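Long-range contacts in 2-oxoglutarate (2OG) and Fe(II)-dependent oxygenase superfamily protein (Arabidopsis thaliana, PDB 6KWA), which probably catalyses the irreversible oxidation of the auxin indole-3-acetic acid to inactive 2-oxoindole-3-acetic acid, as a 2-oxoglutarate- and iron-dependent dioxygenase: residues R150-H155 against S240-L245; E182-L187 against C232-M237; Q167-S172 against V226-Q231; D125-L130 against S172-I177. All blocks are in the same frame, centred on the assembly; numbering follows the deposited sequence.

Contact 1: R150-H155 against S240-L245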
loop_
_atom_site.group_PDB
_atom_site.type_symbol
_atom_site.label_atom_id
_atom_site.label_comp_id
_atom_site.label_asym_id
_atom_site.label_seq_id
_atom_site.Cartn_x
_atom_site.Cartn_y
_atom_site.Cartn_z
ATOM N N ARG A 150 -1.114 0.823 -7.705
ATOM C CA ARG A 150 0.005 1.568 -8.260
ATOM C C ARG A 150 1.240 0.688 -8.323
ATOM O O ARG A 150 1.623 0.074 -7.325
ATOM C CB ARG A 150 0.308 2.820 -7.426
ATOM C CG ARG A 150 1.186 3.849 -8.146
ATOM C CD ARG A 150 0.885 5.292 -7.726
ATOM N NE ARG A 150 1.621 6.278 -8.517
ATOM C CZ ARG A 150 1.246 6.674 -9.739
ATOM N NH1 ARG A 150 0.183 6.142 -10.307
ATOM N NH2 ARG A 150 1.944 7.579 -10.412
ATOM N N ILE A 151 1.892 0.647 -9.478
ATOM C CA ILE A 151 3.112 -0.140 -9.591
ATOM C C ILE A 151 4.238 0.825 -9.865
ATOM O O ILE A 151 4.085 1.816 -10.589
ATOM C CB ILE A 151 3.030 -1.203 -10.684
ATOM C CG1 ILE A 151 2.765 -0.581 -12.053
ATOM C CG2 ILE A 151 1.928 -2.206 -10.353
ATOM C CD1 ILE A 151 2.586 -1.616 -13.169
ATOM N N ASN A 152 5.384 0.534 -9.281
ATOM C CA ASN A 152 6.449 1.492 -9.240
ATOM C C ASN A 152 7.735 0.897 -9.782
ATOM O O ASN A 152 7.990 -0.283 -9.562
ATOM C CB ASN A 152 6.650 1.938 -7.788
ATOM C CG ASN A 152 5.326 2.307 -7.103
ATOM O OD1 ASN A 152 4.726 3.336 -7.410
ATOM N ND2 ASN A 152 4.865 1.457 -6.179
ATOM N N LYS A 153 8.528 1.717 -10.487
ATOM C CA LYS A 153 9.876 1.350 -10.951
ATOM C C LYS A 153 10.874 2.374 -10.437
ATOM O O LYS A 153 10.795 3.559 -10.799
ATOM C CB LYS A 153 9.946 1.281 -12.477
ATOM C CG LYS A 153 11.346 1.027 -13.048
ATOM C CD LYS A 153 11.301 0.587 -14.520
ATOM C CE LYS A 153 12.587 0.876 -15.269
ATOM N NZ LYS A 153 12.578 0.120 -16.567
ATOM N N TYR A 154 11.783 1.952 -9.566
ATOM C CA TYR A 154 12.799 2.880 -9.050
ATOM C C TYR A 154 14.089 2.662 -9.807
ATOM O O TYR A 154 14.543 1.513 -9.927
ATOM C CB TYR A 154 13.046 2.694 -7.533
ATOM C CG TYR A 154 11.812 2.943 -6.763
ATOM C CD1 TYR A 154 11.521 4.218 -6.316
ATOM C CD2 TYR A 154 10.892 1.923 -6.545
ATOM C CE1 TYR A 154 10.361 4.469 -5.652
ATOM C CE2 TYR A 154 9.717 2.166 -5.886
ATOM C CZ TYR A 154 9.464 3.428 -5.441
ATOM O OH TYR A 154 8.287 3.617 -4.788
ATOM N N HIS A 155 14.672 3.741 -10.303
ATOM C CA HIS A 155 15.947 3.615 -10.927
ATOM C C HIS A 155 17.060 4.355 -10.172
ATOM O O HIS A 155 17.134 5.589 -10.201
ATOM C CB HIS A 155 15.876 4.157 -12.339
ATOM C CG HIS A 155 17.174 4.009 -13.083
ATOM N ND1 HIS A 155 17.541 4.865 -14.102
ATOM C CD2 HIS A 155 18.193 3.125 -12.929
ATOM C CE1 HIS A 155 18.726 4.482 -14.558
ATOM N NE2 HIS A 155 19.141 3.428 -13.874
ATOM N N SER A 240 8.108 -2.231 -7.126
ATOM C CA SER A 240 7.203 -2.481 -5.995
ATOM C C SER A 240 5.767 -2.367 -6.466
ATOM O O SER A 240 5.461 -1.667 -7.459
ATOM C CB SER A 240 7.479 -1.540 -4.827
ATOM O OG SER A 240 6.978 -0.246 -5.080
ATOM N N ILE A 241 4.893 -3.114 -5.809
ATOM C CA ILE A 241 3.473 -3.040 -6.103
ATOM C C ILE A 241 2.732 -2.553 -4.869
ATOM O O ILE A 241 2.812 -3.209 -3.815
ATOM C CB ILE A 241 2.910 -4.406 -6.492
ATOM C CG1 ILE A 241 3.798 -5.060 -7.552
ATOM C CG2 ILE A 241 1.486 -4.256 -6.901
ATOM C CD1 ILE A 241 3.678 -6.603 -7.601
ATOM N N ALA A 242 1.990 -1.447 -4.990
ATOM C CA ALA A 242 1.254 -0.898 -3.835
ATOM C C ALA A 242 -0.232 -0.896 -4.105
ATOM O O ALA A 242 -0.677 -0.558 -5.214
ATOM C CB ALA A 242 1.727 0.516 -3.504
ATOM N N SER A 243 -1.009 -1.324 -3.108
ATOM C CA SER A 243 -2.462 -1.283 -3.222
ATOM C C SER A 243 -3.022 -0.454 -2.089
ATOM O O SER A 243 -2.827 -0.787 -0.941
ATOM C CB SER A 243 -3.062 -2.677 -3.200
ATOM O OG SER A 243 -2.401 -3.520 -4.122
ATOM N N PHE A 244 -3.698 0.637 -2.424
ATOM C CA PHE A 244 -4.167 1.596 -1.430
ATOM C C PHE A 244 -5.658 1.468 -1.183
ATOM O O PHE A 244 -6.444 1.642 -2.096
ATOM C CB PHE A 244 -3.893 3.032 -1.867
ATOM C CG PHE A 244 -2.458 3.332 -2.174
ATOM C CD1 PHE A 244 -1.576 3.662 -1.158
ATOM C CD2 PHE A 244 -2.003 3.358 -3.486
ATOM C CE1 PHE A 244 -0.261 3.973 -1.442
ATOM C CE2 PHE A 244 -0.683 3.676 -3.775
ATOM C CZ PHE A 244 0.181 3.981 -2.758
ATOM N N LEU A 245 -6.041 1.173 0.049
ATOM C CA LEU A 245 -7.429 1.326 0.424
ATOM C C LEU A 245 -7.577 2.793 0.810
ATOM O O LEU A 245 -6.869 3.280 1.703
ATOM C CB LEU A 245 -7.812 0.406 1.583
ATOM C CG LEU A 245 -9.246 0.619 2.062
ATOM C CD1 LEU A 245 -10.210 0.228 0.975
ATOM C CD2 LEU A 245 -9.543 -0.141 3.338
#
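N152 and S240 are joined twice, through their backbones as an antiparallel hydrogen-bonded pair and through their side chains. The amide ND2 of N152 donates to OG of S240 at 2.9 Å, with the hydroxyl 20° out of the amide plane. OG of S240 lies between its own backbone N and carbonyl carbon (chi1 76°), which places it before that amide. The same hydroxyl lies at the edge of the Y154 ring, where CE2 of Y154 is 3.7 Å from OG of S240. One hydrogen-bonded pair along, A242 N reaches R150 O at 2.8 Å, and CB of R150 meets the ring edge of F244 through CE2 at 3.9 Å. On the other face of the sheet the CG2 methyls of I151 and I241 touch at 4.0 Å. A second shell fixes the first: Y81 binds OD1 of N152, so both ends of the amide are held and its rotation is set, while the guanidinium of R150 turns off to the carbonyl of G70. A leucine in place of N152 would probably leave the hydroxyls of S240 and Y81 without their shared amide partner. N152, Y154 and S240 are 2-oxoglutarate-binding residues, here without the cosubstrate, on the major sheet of the double-stranded beta-helix.

Contact 2: E182-L187 against C232-M237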
loop_
_atom_site.group_PDB
_atom_site.type_symbol
_atom_site.label_atom_id
_atom_site.label_comp_id
_atom_site.label_asym_id
_atom_site.label_seq_id
_atom_site.Cartn_x
_atom_site.Cartn_y
_atom_site.Cartn_z
ATOM N N GLU A 182 11.953 -8.021 -3.250
ATOM C CA GLU A 182 12.732 -8.889 -2.342
ATOM C C GLU A 182 14.244 -8.752 -2.530
ATOM O O GLU A 182 15.021 -9.021 -1.613
ATOM C CB GLU A 182 12.330 -10.367 -2.497
ATOM C CG GLU A 182 12.616 -11.010 -3.861
ATOM C CD GLU A 182 11.615 -10.610 -4.937
ATOM O OE1 GLU A 182 11.165 -9.440 -4.933
ATOM O OE2 GLU A 182 11.251 -11.479 -5.770
ATOM N N ASN A 183 14.652 -8.322 -3.719
ATOM C CA ASN A 183 16.062 -8.264 -4.076
ATOM C C ASN A 183 16.755 -6.941 -3.751
ATOM O O ASN A 183 17.979 -6.841 -3.859
ATOM C CB ASN A 183 16.219 -8.560 -5.571
ATOM C CG ASN A 183 15.700 -9.937 -5.943
ATOM O OD1 ASN A 183 15.991 -10.918 -5.257
ATOM N ND2 ASN A 183 14.905 -10.015 -7.014
ATOM N N VAL A 184 15.996 -5.930 -3.332
ATOM C CA VAL A 184 16.589 -4.609 -3.112
ATOM C C VAL A 184 16.226 -4.000 -1.756
ATOM O O VAL A 184 17.074 -3.906 -0.865
ATOM C CB VAL A 184 16.159 -3.612 -4.215
ATOM C CG1 VAL A 184 17.009 -2.366 -4.152
ATOM C CG2 VAL A 184 16.251 -4.249 -5.604
ATOM N N GLY A 185 14.970 -3.589 -1.598
ATOM C CA GLY A 185 14.507 -3.025 -0.335
ATOM C C GLY A 185 15.159 -1.698 0.036
ATOM O O GLY A 185 15.803 -1.052 -0.791
ATOM N N GLY A 186 14.985 -1.279 1.284
ATOM C CA GLY A 186 15.547 -0.021 1.735
ATOM C C GLY A 186 14.497 0.931 2.262
ATOM O O GLY A 186 14.822 2.038 2.712
ATOM N N LEU A 187 13.240 0.494 2.209
ATOM C CA LEU A 187 12.140 1.237 2.800
ATOM C C LEU A 187 12.467 1.497 4.264
ATOM O O LEU A 187 12.994 0.618 4.949
ATOM C CB LEU A 187 10.835 0.468 2.638
ATOM C CG LEU A 187 9.597 1.002 3.340
ATOM C CD1 LEU A 187 9.156 2.307 2.711
ATOM C CD2 LEU A 187 8.510 -0.034 3.184
ATOM N N CYS A 232 18.240 4.716 -0.952
ATOM C CA CYS A 232 19.043 3.989 -1.924
ATOM C C CYS A 232 20.235 3.293 -1.269
ATOM O O CYS A 232 21.051 3.943 -0.626
ATOM C CB CYS A 232 19.534 4.931 -3.017
ATOM S SG CYS A 232 20.772 4.168 -4.058
ATOM N N LYS A 233 20.368 1.984 -1.471
ATOM C CA LYS A 233 21.433 1.230 -0.810
ATOM C C LYS A 233 22.432 0.766 -1.868
ATOM O O LYS A 233 23.608 0.537 -1.575
ATOM C CB LYS A 233 20.892 0.012 -0.036
ATOM C CG LYS A 233 20.153 0.321 1.281
ATOM C CD LYS A 233 19.702 -0.960 2.024
ATOM C CE LYS A 233 18.490 -1.632 1.375
ATOM N NZ LYS A 233 17.844 -2.673 2.247
ATOM N N GLU A 234 21.960 0.644 -3.104
ATOM C CA GLU A 234 22.807 0.234 -4.219
ATOM C C GLU A 234 22.233 0.735 -5.542
ATOM O O GLU A 234 21.015 0.762 -5.717
ATOM C CB GLU A 234 22.978 -1.281 -4.238
ATOM C CG GLU A 234 21.678 -2.045 -4.244
ATOM C CD GLU A 234 21.912 -3.528 -4.257
ATOM O OE1 GLU A 234 23.085 -3.925 -4.081
ATOM O OE2 GLU A 234 20.940 -4.291 -4.457
ATOM N N ALA A 235 23.110 1.142 -6.460
ATOM C CA ALA A 235 22.689 1.546 -7.803
ATOM C C ALA A 235 22.061 0.358 -8.520
ATOM O O ALA A 235 22.748 -0.537 -9.015
ATOM C CB ALA A 235 23.856 2.099 -8.599
ATOM N N THR A 236 20.734 0.340 -8.525
ATOM C CA THR A 236 20.004 -0.796 -9.056
ATOM C C THR A 236 18.578 -0.437 -9.528
ATOM O O THR A 236 18.129 0.715 -9.396
ATOM C CB THR A 236 19.957 -1.914 -7.998
ATOM O OG1 THR A 236 19.508 -3.133 -8.601
ATOM C CG2 THR A 236 19.014 -1.531 -6.877
ATOM N N MET A 237 17.882 -1.433 -10.079
ATOM C CA MET A 237 16.483 -1.297 -10.466
ATOM C C MET A 237 15.639 -1.956 -9.398
ATOM O O MET A 237 15.992 -3.011 -8.885
ATOM C CB MET A 237 16.202 -1.935 -11.824
ATOM C CG MET A 237 16.783 -1.186 -13.000
ATOM S SD MET A 237 15.833 0.286 -13.412
ATOM C CE MET A 237 16.600 0.731 -14.972
#
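V184 and T236 point their methyls at each other, tip to tip, and CG1 of V184 stands only 3.5 Å from CG2 of T236, tighter than usual van der Waals contact. With its CG1 anti to the backbone N (chi1 -167°), V184 directs that branch to the threonine methyl, while its second branch, CG2, comes 3.5 Å from the carbonyl O of M237. One valine thus spans both residues at the end of 232-237. K233 works differently, reaching over the backbone of the facing loop. Its chain bends at chi3 (-75°), which lays CE 3.4 Å from CA of G186 and brings NZ 3.4 Å from the carbonyl O of V184, a weak hydrogen bond. NZ of K233 also lies near N of G186, but both are donors and no bond results. The absence of a side chain at G186 leaves room for CE of K233, against which a beta carbon would come tight; the backbone angles alone would also jam that carbon against the preceding carbonyl. The touching parts of the two loops run 131° apart. Each loop carries the chain between the two sheets of the double-stranded beta-helix, 182-187 from strand 175-179 to 187-190 and 232-237 from 228-231 to 237-245. V184 lies beside R238, a 2-oxoglutarate-binding residue, so this loop packing probably borders the cosubstrate pocket of the dioxygenase fold.

Contact 3: Q167-S172 against V226-Q231. With MG (magnesium ion), chain D.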
loop_
_atom_site.group_PDB
_atom_site.type_symbol
_atom_site.label_atom_id
_atom_site.label_comp_id
_atom_site.label_asym_id
_atom_site.label_seq_id
_atom_site.Cartn_x
_atom_site.Cartn_y
_atom_site.Cartn_z
ATOM N N GLN A 167 11.449 11.119 -0.988
ATOM C CA GLN A 167 11.588 11.705 0.333
ATOM C C GLN A 167 10.405 11.395 1.254
ATOM O O GLN A 167 9.345 10.948 0.811
ATOM C CB GLN A 167 11.789 13.211 0.173
ATOM C CG GLN A 167 13.064 13.540 -0.625
ATOM C CD GLN A 167 13.256 15.028 -0.882
ATOM O OE1 GLN A 167 13.284 15.828 0.058
ATOM N NE2 GLN A 167 13.417 15.406 -2.159
ATOM N N LEU A 168 10.640 11.617 2.543
ATOM C CA LEU A 168 9.763 11.241 3.643
ATOM C C LEU A 168 8.292 11.669 3.446
ATOM O O LEU A 168 8.024 12.807 3.072
ATOM C CB LEU A 168 10.339 11.841 4.923
ATOM C CG LEU A 168 9.896 11.390 6.310
ATOM C CD1 LEU A 168 10.447 10.005 6.601
ATOM C CD2 LEU A 168 10.330 12.377 7.374
ATOM N N HIS A 169 7.342 10.754 3.657
ATOM C CA HIS A 169 5.923 11.084 3.478
ATOM C C HIS A 169 4.982 10.164 4.290
ATOM O O HIS A 169 5.421 9.164 4.877
ATOM C CB HIS A 169 5.548 11.018 1.994
ATOM C CG HIS A 169 5.576 9.637 1.417
ATOM N ND1 HIS A 169 6.746 8.931 1.218
ATOM C CD2 HIS A 169 4.573 8.839 0.969
ATOM C CE1 HIS A 169 6.459 7.755 0.684
ATOM N NE2 HIS A 169 5.149 7.672 0.526
ATOM N N THR A 170 3.706 10.545 4.376
ATOM C CA THR A 170 2.654 9.655 4.877
ATOM C C THR A 170 1.699 9.365 3.725
ATOM O O THR A 170 1.426 10.263 2.931
ATOM C CB THR A 170 1.856 10.253 6.054
ATOM O OG1 THR A 170 1.059 11.352 5.594
ATOM C CG2 THR A 170 2.767 10.720 7.168
ATOM N N ASP A 171 1.183 8.142 3.605
ATOM C CA ASP A 171 0.173 7.908 2.567
ATOM C C ASP A 171 -1.122 8.588 2.989
ATOM O O ASP A 171 -1.335 8.865 4.175
ATOM C CB ASP A 171 -0.069 6.419 2.280
ATOM C CG ASP A 171 1.220 5.627 2.107
ATOM O OD1 ASP A 171 2.203 6.165 1.553
ATOM O OD2 ASP A 171 1.221 4.422 2.443
ATOM N N SER A 172 -1.965 8.919 2.020
ATOM C CA SER A 172 -3.134 9.739 2.320
ATOM C C SER A 172 -4.384 8.894 2.561
ATOM O O SER A 172 -5.381 9.391 3.111
ATOM C CB SER A 172 -3.405 10.711 1.179
ATOM O OG SER A 172 -3.677 9.980 -0.004
ATOM N N VAL A 226 1.957 6.379 9.399
ATOM C CA VAL A 226 3.404 6.333 9.517
ATOM C C VAL A 226 4.157 7.140 8.445
ATOM O O VAL A 226 3.769 7.198 7.259
ATOM C CB VAL A 226 3.916 4.862 9.517
ATOM C CG1 VAL A 226 3.664 4.182 8.180
ATOM C CG2 VAL A 226 5.410 4.819 9.933
ATOM N N LYS A 227 5.249 7.759 8.885
ATOM C CA LYS A 227 6.118 8.498 7.990
ATOM C C LYS A 227 7.158 7.545 7.453
ATOM O O LYS A 227 7.877 6.897 8.216
ATOM C CB LYS A 227 6.811 9.673 8.695
ATOM C CG LYS A 227 5.905 10.729 9.330
ATOM C CD LYS A 227 6.778 11.816 9.984
ATOM C CE LYS A 227 5.982 12.965 10.578
ATOM N NZ LYS A 227 5.265 12.544 11.829
ATOM N N HIS A 228 7.267 7.472 6.140
ATOM C CA HIS A 228 8.213 6.536 5.567
ATOM C C HIS A 228 8.901 7.077 4.314
ATOM O O HIS A 228 8.435 8.030 3.676
ATOM C CB HIS A 228 7.502 5.199 5.257
ATOM C CG HIS A 228 6.304 5.331 4.374
ATOM N ND1 HIS A 228 5.103 5.841 4.822
ATOM C CD2 HIS A 228 6.104 4.982 3.079
ATOM C CE1 HIS A 228 4.223 5.821 3.835
ATOM N NE2 HIS A 228 4.804 5.303 2.767
ATOM N N ARG A 229 10.002 6.432 3.958
ATOM C CA ARG A 229 10.747 6.796 2.758
ATOM C C ARG A 229 11.541 5.581 2.314
ATOM O O ARG A 229 11.771 4.656 3.102
ATOM C CB ARG A 229 11.716 7.943 3.022
ATOM C CG ARG A 229 12.437 7.736 4.320
ATOM C CD ARG A 229 13.600 8.667 4.524
ATOM N NE ARG A 229 14.400 8.219 5.661
ATOM C CZ ARG A 229 15.386 8.925 6.196
ATOM N NH1 ARG A 229 15.680 10.118 5.700
ATOM N NH2 ARG A 229 16.065 8.449 7.234
ATOM N N VAL A 230 11.986 5.603 1.065
ATOM C CA VAL A 230 12.851 4.554 0.559
ATOM C C VAL A 230 14.249 5.133 0.345
ATOM O O VAL A 230 14.428 6.174 -0.288
ATOM C CB VAL A 230 12.307 3.923 -0.735
ATOM C CG1 VAL A 230 11.989 4.994 -1.767
ATOM C CG2 VAL A 230 13.307 2.914 -1.284
ATOM N N GLN A 231 15.230 4.473 0.944
ATOM C CA GLN A 231 16.620 4.880 0.844
ATOM C C GLN A 231 17.358 4.066 -0.206
ATOM O O GLN A 231 17.138 2.863 -0.337
ATOM C CB GLN A 231 17.309 4.716 2.187
ATOM C CG GLN A 231 17.582 5.999 2.900
ATOM C CD GLN A 231 18.652 5.808 3.930
ATOM O OE1 GLN A 231 18.922 4.680 4.348
ATOM N NE2 GLN A 231 19.277 6.901 4.350
HETATM MG MG MG D . 4.259 5.359 0.751
HETATM O O HOH W 1 1.508 6.805 6.277
#
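H169 and H228 adopt the same first torsion, CG lying between the backbone N and the carbonyl carbon (chi1 68° and 56°), and this turns both imidazoles from adjacent strands onto one metal. With D171 they form the HxD...H facial triad of the 2-oxoglutarate dioxygenases, the two histidines on neighbouring strands of the minor sheet of the double-stranded beta-helix and D171 in the loop that follows strand 164-169. Magnesium, probably in the place of the natural iron, is bound by NE2 of H228 at 2.1 Å, OD1 of D171 at 2.4 Å and NE2 of H169 at 2.5 Å. The two rings are oblique, their planes 50° apart, with CE1 of H228 over one face of H169; the D171 carboxylate stands nearly perpendicular to the H228 ring, with OD1 near the plane of that ring. In the backbone, H169 and H228 are an antiparallel hydrogen-bonded pair, H228 N meeting H169 O at 2.8 Å. Second-shell bonds fix the aspartate: OD2 of D171 is taken by N210 and T176, and a water accepts from its backbone N. Farther from the metal, CD1 of L168 rests on CG of R229 at 3.8 Å, and the side chains of T170 and K227 run alongside each other, while the hydroxyl of T170 bonds to D213. The imidazole of H228 is steadied through its other nitrogen as well: ND1 of H228 donates to the carbonyl O of V226 at 3.1 Å, the acceptor lying in the ring plane but the donor well above the carbonyl plane.

Contact 4: D125-L130 against S172-I177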
loop_
_atom_site.group_PDB
_atom_site.type_symbol
_atom_site.label_atom_id
_atom_site.label_comp_id
_atom_site.label_asym_id
_atom_site.label_seq_id
_atom_site.Cartn_x
_atom_site.Cartn_y
_atom_site.Cartn_z
ATOM N N ASP A 125 -10.124 -7.562 4.645
ATOM C CA ASP A 125 -9.939 -8.357 5.856
ATOM C C ASP A 125 -9.170 -7.597 6.979
ATOM O O ASP A 125 -9.513 -7.723 8.150
ATOM C CB ASP A 125 -9.209 -9.665 5.551
ATOM C CG ASP A 125 -10.087 -10.664 4.766
ATOM O OD1 ASP A 125 -11.324 -10.464 4.691
ATOM O OD2 ASP A 125 -9.543 -11.674 4.257
ATOM N N LEU A 126 -8.073 -6.923 6.644
ATOM C CA LEU A 126 -7.269 -6.175 7.641
ATOM C C LEU A 126 -8.103 -5.019 8.152
ATOM O O LEU A 126 -8.093 -4.714 9.326
ATOM C CB LEU A 126 -5.957 -5.676 7.046
ATOM C CG LEU A 126 -4.973 -6.793 6.622
ATOM C CD1 LEU A 126 -3.765 -6.229 5.834
ATOM C CD2 LEU A 126 -4.482 -7.555 7.829
ATOM N N ALA A 127 -8.846 -4.371 7.263
ATOM C CA ALA A 127 -9.682 -3.263 7.713
ATOM C C ALA A 127 -10.744 -3.749 8.716
ATOM O O ALA A 127 -10.938 -3.139 9.763
ATOM C CB ALA A 127 -10.346 -2.602 6.532
ATOM N N ARG A 128 -11.411 -4.848 8.402
ATOM C CA ARG A 128 -12.428 -5.389 9.308
ATOM C C ARG A 128 -11.765 -5.762 10.618
ATOM O O ARG A 128 -12.300 -5.500 11.698
ATOM C CB ARG A 128 -13.160 -6.592 8.715
ATOM C CG ARG A 128 -14.313 -7.095 9.632
ATOM C CD ARG A 128 -15.042 -8.236 8.990
ATOM N NE ARG A 128 -15.546 -7.838 7.674
ATOM C CZ ARG A 128 -16.819 -7.569 7.392
ATOM N NH1 ARG A 128 -17.756 -7.718 8.320
ATOM N NH2 ARG A 128 -17.166 -7.191 6.162
ATOM N N LYS A 129 -10.576 -6.353 10.541
ATOM C CA LYS A 129 -9.902 -6.749 11.771
ATOM C C LYS A 129 -9.586 -5.539 12.669
ATOM O O LYS A 129 -9.628 -5.649 13.893
ATOM C CB LYS A 129 -8.626 -7.519 11.471
ATOM C CG LYS A 129 -8.850 -8.920 10.925
ATOM C CD LYS A 129 -7.528 -9.660 10.831
ATOM C CE LYS A 129 -7.654 -10.956 10.013
ATOM N NZ LYS A 129 -8.697 -11.815 10.557
ATOM N N LEU A 130 -9.230 -4.405 12.079
ATOM C CA LEU A 130 -9.011 -3.180 12.864
ATOM C C LEU A 130 -10.302 -2.750 13.568
ATOM O O LEU A 130 -10.280 -2.332 14.713
ATOM C CB LEU A 130 -8.507 -2.060 11.981
ATOM C CG LEU A 130 -7.004 -2.073 11.733
ATOM C CD1 LEU A 130 -6.754 -1.160 10.561
ATOM C CD2 LEU A 130 -6.260 -1.565 12.967
ATOM N N SER A 172 -1.965 8.919 2.020
ATOM C CA SER A 172 -3.134 9.739 2.320
ATOM C C SER A 172 -4.384 8.894 2.561
ATOM O O SER A 172 -5.381 9.391 3.111
ATOM C CB SER A 172 -3.405 10.711 1.179
ATOM O OG SER A 172 -3.677 9.980 -0.004
ATOM N N GLY A 173 -4.325 7.622 2.163
ATOM C CA GLY A 173 -5.481 6.743 2.263
ATOM C C GLY A 173 -5.591 6.128 3.645
ATOM O O GLY A 173 -5.027 6.627 4.623
ATOM N N PHE A 174 -6.343 5.047 3.735
ATOM C CA PHE A 174 -6.580 4.398 5.012
ATOM C C PHE A 174 -5.468 3.393 5.303
ATOM O O PHE A 174 -4.785 3.459 6.332
ATOM C CB PHE A 174 -7.958 3.719 5.001
ATOM C CG PHE A 174 -8.331 3.102 6.301
ATOM C CD1 PHE A 174 -8.930 3.855 7.299
ATOM C CD2 PHE A 174 -8.101 1.747 6.528
ATOM C CE1 PHE A 174 -9.286 3.266 8.506
ATOM C CE2 PHE A 174 -8.455 1.160 7.737
ATOM C CZ PHE A 174 -9.038 1.935 8.734
ATOM N N LEU A 175 -5.277 2.480 4.367
ATOM C CA LEU A 175 -4.343 1.388 4.544
ATOM C C LEU A 175 -3.615 1.055 3.242
ATOM O O LEU A 175 -4.225 1.037 2.200
ATOM C CB LEU A 175 -5.167 0.199 5.044
ATOM C CG LEU A 175 -4.783 -1.252 5.208
ATOM C CD1 LEU A 175 -5.908 -1.863 6.039
ATOM C CD2 LEU A 175 -4.723 -1.925 3.839
ATOM N N THR A 176 -2.336 0.709 3.309
ATOM C CA THR A 176 -1.597 0.391 2.093
ATOM C C THR A 176 -0.975 -1.005 2.185
ATOM O O THR A 176 -0.400 -1.353 3.201
ATOM C CB THR A 176 -0.487 1.430 1.821
ATOM O OG1 THR A 176 -1.079 2.725 1.673
ATOM C CG2 THR A 176 0.296 1.070 0.550
ATOM N N ILE A 177 -1.110 -1.807 1.132
ATOM C CA ILE A 177 -0.451 -3.118 1.094
ATOM C C ILE A 177 0.692 -3.070 0.091
ATOM O O ILE A 177 0.478 -2.815 -1.087
ATOM C CB ILE A 177 -1.449 -4.247 0.738
ATOM C CG1 ILE A 177 -2.582 -4.253 1.771
ATOM C CG2 ILE A 177 -0.737 -5.606 0.650
ATOM C CD1 ILE A 177 -3.559 -5.332 1.641
#
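L126 and L130 are tied by a helical bond, N of L130 to O of L126 at 3.0 Å, and this one-turn spacing presents both side chains to the segment 172-177. The setting is a helix packed on the major sheet of the double-stranded beta-helix, at a classic beta bulge where F174 and L175 both face L245 of the neighbouring strand. Helix 125-130 and strand 175-177 lie 10.3 Å apart at their closest, with directions 141° apart, and no hydrogen bond joins them: the interface is apolar. L175 carries the middle. With its CG anti to the backbone N (chi1 170°), it sends CD1 to the helix, where that methyl sits 3.9 Å from CB of L126 and 4.1 Å from the backbone N of A127. Two residues on, I177 meets the end of L126, CD1 to CD1 at 4.3 Å. F174, just before the strand, likewise holds its ring anti to the backbone N (chi1 -176°) and sends it toward A127 and L130. W145 and W218 meet the same ring edge-to-face and F141 also packs against it, so the phenyl group belongs to an aromatic cluster. I209, on the adjacent strand 207-211 of the same sheet, touches both L126 and I177, and I19 of helix 12-25 packs on L130. At the ring itself one carbon receives both helix residues: CE2 of F174 lies 4.0 Å from CD1 of L130 and 4.4 Å from CB of A127.

Overall arrangement
The metal of contact 3 is the reference point for the other three. Contact 1, its centre 13 Å from that of contact 3, supplies cosubstrate-binding residues, and the side chain of F244 comes within about 5 Å of the magnesium ion. Contact 2, between loops, joins the minor-sheet strand 228-231 of contact 3 through a probable backbone hydrogen bond, G186 O to Q231 N at 3.0 Å, and touches contact 1 where M237 packs on K153 and H155. Contact 4 shares S172 with contact 3 and meets contact 1 at L245, on adjacent strands of the major sheet. Contacts 2 and 4 do not touch, their centres being 26 Å apart; contacts 1 and 3 each touch both.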